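Local structure of thiaminase-I (Naegleria gruberi, 4HCW) at residues A[68-76]-A[335-346]. The protein belongs to the thiaminase I family and has a single-chain fold of mixed beta-sheet flanked by helices. Numbering follows the deposited sequence.
Sequences TDSIFLPYL and VLRCVDFANKEV
Cys338 N donates to Ile71 O, in the turn before helix 73-77, at 2.8 Å, while Cys338 O takes a weak bond from Tyr75 N, in the first turn of the helix, at 3.2 Å. Cys338 O also lies against the Pro74 ring, with Pro74 CB 3.3 Å away. Proline suits this first turn of the helix, where its missing N-H costs no helical bond. Asp69, closing strand 65-69, accepts from Ile71 N through OD1 in an Asx turn, consistent with an ordered turn.

Pro74 CG also lies over one face of the Arg337 guanidinium, offset toward its rim, and the two side chains cross at about a right angle. Arg337 NH1 makes a salt bridge with Asp178 and NH2 bonds to Ser106 O. Arginine suits the place because its long chain also supplies carbons that run past Ser70 O, with Arg337 CD 3.3 Å from it.

The flat ring of Phe72 offers two faces and an edge. Its CG is anti to the carbonyl carbon (chi1 -64°), and the ring reaches Ala342, whose CB sits over one face in a CH-pi contact 4.2 Å from the ring centroid; Ile71 CG2 covers the opposite face. Cys338 SG makes a sulfur-aromatic contact at the edge, with Val346 CG2 also near it. The Asn343 amide, its ND2 bonded to Cys53 O, approaches the ring obliquely, the planes 73° apart. The small Ala342 CB also packs 3.6 Å from Tyr75 CE2, fitting between two aromatic residues.

The contact thus joins the turn after strand 65-69 and the start of helix 73-77 to strand 335-338, which pairs in parallel with strand 176-179, and to the start of helix 343-353; helices 56-60 and 158-169 pack alongside.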
loop_
_atom_site.group_PDB
_atom_site.type_symbol
_atom_site.label_atom_id
_atom_site.label_comp_id
_atom_site.label_asym_id
_atom_site.label_seq_id
_atom_site.Cartn_x
_atom_site.Cartn_y
_atom_site.Cartn_z
ATOM N N THR A 68 3.527 -9.937 -1.917
ATOM C CA THR A 68 2.091 -9.783 -2.118
ATOM C C THR A 68 1.489 -8.764 -1.162
ATOM O O THR A 68 2.013 -8.532 -0.073
ATOM C CB THR A 68 1.350 -11.118 -1.934
ATOM O OG1 THR A 68 -0.064 -10.892 -1.990
ATOM C CG2 THR A 68 1.702 -11.740 -0.590
ATOM N N ASP A 69 0.385 -8.154 -1.581
ATOM C CA ASP A 69 -0.368 -7.266 -0.711
ATOM C C ASP A 69 -0.963 -8.104 0.411
ATOM O O ASP A 69 -1.439 -9.216 0.180
ATOM C CB ASP A 69 -1.477 -6.565 -1.500
ATOM C CG ASP A 69 -2.082 -5.389 -0.751
ATOM O OD1 ASP A 69 -2.139 -5.427 0.498
ATOM O OD2 ASP A 69 -2.507 -4.421 -1.416
ATOM N N SER A 70 -0.932 -7.573 1.629
ATOM C CA SER A 70 -1.449 -8.296 2.786
ATOM C C SER A 70 -2.975 -8.379 2.771
ATOM O O SER A 70 -3.573 -9.068 3.597
ATOM C CB SER A 70 -0.960 -7.651 4.085
ATOM O OG SER A 70 -1.307 -6.279 4.135
ATOM N N ILE A 71 -3.596 -7.682 1.824
ATOM C CA ILE A 71 -5.049 -7.700 1.685
ATOM C C ILE A 71 -5.536 -9.076 1.231
ATOM O O ILE A 71 -6.694 -9.435 1.440
ATOM C CB ILE A 71 -5.540 -6.610 0.699
ATOM C CG1 ILE A 71 -7.038 -6.349 0.878
ATOM C CG2 ILE A 71 -5.212 -6.986 -0.741
ATOM C CD1 ILE A 71 -7.570 -5.242 -0.001
ATOM N N PHE A 72 -4.641 -9.846 0.621
ATOM C CA PHE A 72 -4.979 -11.184 0.147
ATOM C C PHE A 72 -4.186 -12.243 0.899
ATOM O O PHE A 72 -4.182 -13.412 0.516
ATOM C CB PHE A 72 -4.710 -11.303 -1.353
ATOM C CG PHE A 72 -5.561 -10.397 -2.195
ATOM C CD1 PHE A 72 -6.863 -10.106 -1.825
ATOM C CD2 PHE A 72 -5.055 -9.832 -3.353
ATOM C CE1 PHE A 72 -7.647 -9.271 -2.597
ATOM C CE2 PHE A 72 -5.833 -8.996 -4.129
ATOM C CZ PHE A 72 -7.131 -8.716 -3.751
ATOM N N LEU A 73 -3.517 -11.829 1.970
ATOM C CA LEU A 73 -2.670 -12.739 2.740
ATOM C C LEU A 73 -3.419 -13.905 3.407
ATOM O O LEU A 73 -3.018 -15.055 3.234
ATOM C CB LEU A 73 -1.807 -11.973 3.753
ATOM C CG LEU A 73 -0.740 -12.798 4.475
ATOM C CD1 LEU A 73 0.228 -13.412 3.473
ATOM C CD2 LEU A 73 0.003 -11.946 5.492
ATOM N N PRO A 74 -4.501 -13.624 4.166
ATOM C CA PRO A 74 -5.202 -14.752 4.796
ATOM C C PRO A 74 -5.794 -15.726 3.777
ATOM O O PRO A 74 -5.784 -16.935 4.013
ATOM C CB PRO A 74 -6.323 -14.072 5.587
ATOM C CG PRO A 74 -5.836 -12.687 5.819
ATOM C CD PRO A 74 -5.086 -12.334 4.574
ATOM N N TYR A 75 -6.302 -15.204 2.665
ATOM C CA TYR A 75 -6.807 -16.052 1.590
ATOM C C TYR A 75 -5.672 -16.856 0.970
ATOM O O TYR A 75 -5.864 -17.994 0.539
ATOM C CB TYR A 75 -7.506 -15.212 0.516
ATOM C CG TYR A 75 -7.674 -15.928 -0.808
ATOM C CD1 TYR A 75 -8.665 -16.886 -0.983
ATOM C CD2 TYR A 75 -6.842 -15.643 -1.884
ATOM C CE1 TYR A 75 -8.820 -17.542 -2.193
ATOM C CE2 TYR A 75 -6.990 -16.293 -3.096
ATOM C CZ TYR A 75 -7.980 -17.241 -3.245
ATOM O OH TYR A 75 -8.127 -17.888 -4.454
ATOM N N LEU A 76 -4.487 -16.258 0.931
ATOM C CA LEU A 76 -3.314 -16.918 0.376
ATOM C C LEU A 76 -2.790 -17.965 1.354
ATOM O O LEU A 76 -2.187 -18.960 0.951
ATOM C CB LEU A 76 -2.231 -15.887 0.056
ATOM C CG LEU A 76 -1.205 -16.249 -1.018
ATOM C CD1 LEU A 76 -1.900 -16.683 -2.298
ATOM C CD2 LEU A 76 -0.291 -15.065 -1.281
ATOM N N VAL A 335 -5.854 -2.347 9.073
ATOM C CA VAL A 335 -5.456 -2.993 7.825
ATOM C C VAL A 335 -6.554 -3.929 7.328
ATOM O O VAL A 335 -6.885 -4.914 7.987
ATOM C CB VAL A 335 -4.152 -3.797 7.990
ATOM C CG1 VAL A 335 -3.831 -4.557 6.710
ATOM C CG2 VAL A 335 -3.000 -2.880 8.372
ATOM N N LEU A 336 -7.112 -3.619 6.163
ATOM C CA LEU A 336 -8.181 -4.428 5.589
ATOM C C LEU A 336 -7.623 -5.664 4.888
ATOM O O LEU A 336 -6.767 -5.555 4.010
ATOM C CB LEU A 336 -9.010 -3.595 4.611
ATOM C CG LEU A 336 -10.201 -4.293 3.952
ATOM C CD1 LEU A 336 -11.188 -4.783 5.001
ATOM C CD2 LEU A 336 -10.883 -3.364 2.962
ATOM N N ARG A 337 -8.107 -6.837 5.284
ATOM C CA ARG A 337 -7.657 -8.093 4.691
ATOM C C ARG A 337 -8.832 -9.004 4.342
ATOM O O ARG A 337 -9.926 -8.856 4.886
ATOM C CB ARG A 337 -6.690 -8.820 5.630
ATOM C CG ARG A 337 -5.474 -8.002 6.030
ATOM C CD ARG A 337 -4.435 -8.859 6.735
ATOM N NE ARG A 337 -4.982 -9.536 7.906
ATOM C CZ ARG A 337 -4.277 -10.328 8.707
ATOM N NH1 ARG A 337 -4.855 -10.904 9.751
ATOM N NH2 ARG A 337 -2.992 -10.544 8.463
ATOM N N CYS A 338 -8.596 -9.949 3.437
ATOM C CA CYS A 338 -9.642 -10.858 2.979
ATOM C C CYS A 338 -9.380 -12.289 3.440
ATOM O O CYS A 338 -8.269 -12.801 3.302
ATOM C CB CYS A 338 -9.748 -10.814 1.456
ATOM S SG CYS A 338 -9.842 -9.145 0.772
ATOM N N VAL A 339 -10.411 -12.935 3.975
ATOM C CA VAL A 339 -10.273 -14.276 4.536
ATOM C C VAL A 339 -10.382 -15.386 3.494
ATOM O O VAL A 339 -9.517 -16.259 3.420
ATOM C CB VAL A 339 -11.309 -14.531 5.650
ATOM C CG1 VAL A 339 -11.253 -15.979 6.110
ATOM C CG2 VAL A 339 -11.076 -13.587 6.817
ATOM N N ASP A 340 -11.442 -15.356 2.693
ATOM C CA ASP A 340 -11.702 -16.444 1.754
ATOM C C ASP A 340 -11.955 -15.985 0.318
ATOM O O ASP A 340 -12.647 -16.665 -0.441
ATOM C CB ASP A 340 -12.877 -17.300 2.241
ATOM C CG ASP A 340 -14.095 -16.470 2.611
ATOM O OD1 ASP A 340 -14.197 -15.311 2.156
ATOM O OD2 ASP A 340 -14.956 -16.982 3.357
ATOM N N PHE A 341 -11.394 -14.840 -0.056
ATOM C CA PHE A 341 -11.573 -14.325 -1.411
ATOM C C PHE A 341 -10.429 -13.416 -1.844
ATOM O O PHE A 341 -9.618 -12.986 -1.024
ATOM C CB PHE A 341 -12.918 -13.599 -1.547
ATOM C CG PHE A 341 -13.016 -12.334 -0.738
ATOM C CD1 PHE A 341 -13.326 -12.380 0.612
ATOM C CD2 PHE A 341 -12.815 -11.099 -1.331
ATOM C CE1 PHE A 341 -13.422 -11.217 1.356
ATOM C CE2 PHE A 341 -12.912 -9.934 -0.594
ATOM C CZ PHE A 341 -13.216 -9.994 0.751
ATOM N N ALA A 342 -10.369 -13.126 -3.140
ATOM C CA ALA A 342 -9.316 -12.277 -3.682
ATOM C C ALA A 342 -9.842 -11.278 -4.710
ATOM O O ALA A 342 -10.836 -10.593 -4.471
ATOM C CB ALA A 342 -8.204 -13.125 -4.277
ATOM N N ASN A 343 -9.173 -11.211 -5.857
ATOM C CA ASN A 343 -9.430 -10.164 -6.845
ATOM C C ASN A 343 -10.782 -10.233 -7.555
ATOM O O ASN A 343 -11.377 -9.199 -7.859
ATOM C CB ASN A 343 -8.297 -10.112 -7.872
ATOM C CG ASN A 343 -6.985 -9.659 -7.263
ATOM O OD1 ASN A 343 -6.758 -8.464 -7.074
ATOM N ND2 ASN A 343 -6.114 -10.612 -6.952
ATOM N N LYS A 344 -11.260 -11.445 -7.822
ATOM C CA LYS A 344 -12.530 -11.617 -8.521
ATOM C C LYS A 344 -13.693 -11.039 -7.718
ATOM O O LYS A 344 -14.549 -10.344 -8.262
ATOM C CB LYS A 344 -12.784 -13.094 -8.831
ATOM C CG LYS A 344 -14.038 -13.346 -9.657
ATOM C CD LYS A 344 -14.238 -14.828 -9.933
ATOM N N GLU A 345 -13.712 -11.323 -6.421
ATOM C CA GLU A 345 -14.783 -10.844 -5.554
ATOM C C GLU A 345 -14.696 -9.339 -5.319
ATOM O O GLU A 345 -15.719 -8.665 -5.195
ATOM C CB GLU A 345 -14.786 -11.597 -4.221
ATOM C CG GLU A 345 -15.228 -13.052 -4.317
ATOM C CD GLU A 345 -14.163 -13.957 -4.909
ATOM O OE1 GLU A 345 -14.504 -15.084 -5.325
ATOM O OE2 GLU A 345 -12.986 -13.544 -4.956
ATOM N N VAL A 346 -13.474 -8.816 -5.258
ATOM C CA VAL A 346 -13.263 -7.382 -5.071
ATOM C C VAL A 346 -13.819 -6.593 -6.256
ATOM O O VAL A 346 -14.494 -5.579 -6.075
ATOM C CB VAL A 346 -11.766 -7.048 -4.859
ATOM C CG1 VAL A 346 -11.520 -5.551 -4.977
ATOM C CG2 VAL A 346 -11.294 -7.561 -3.507
#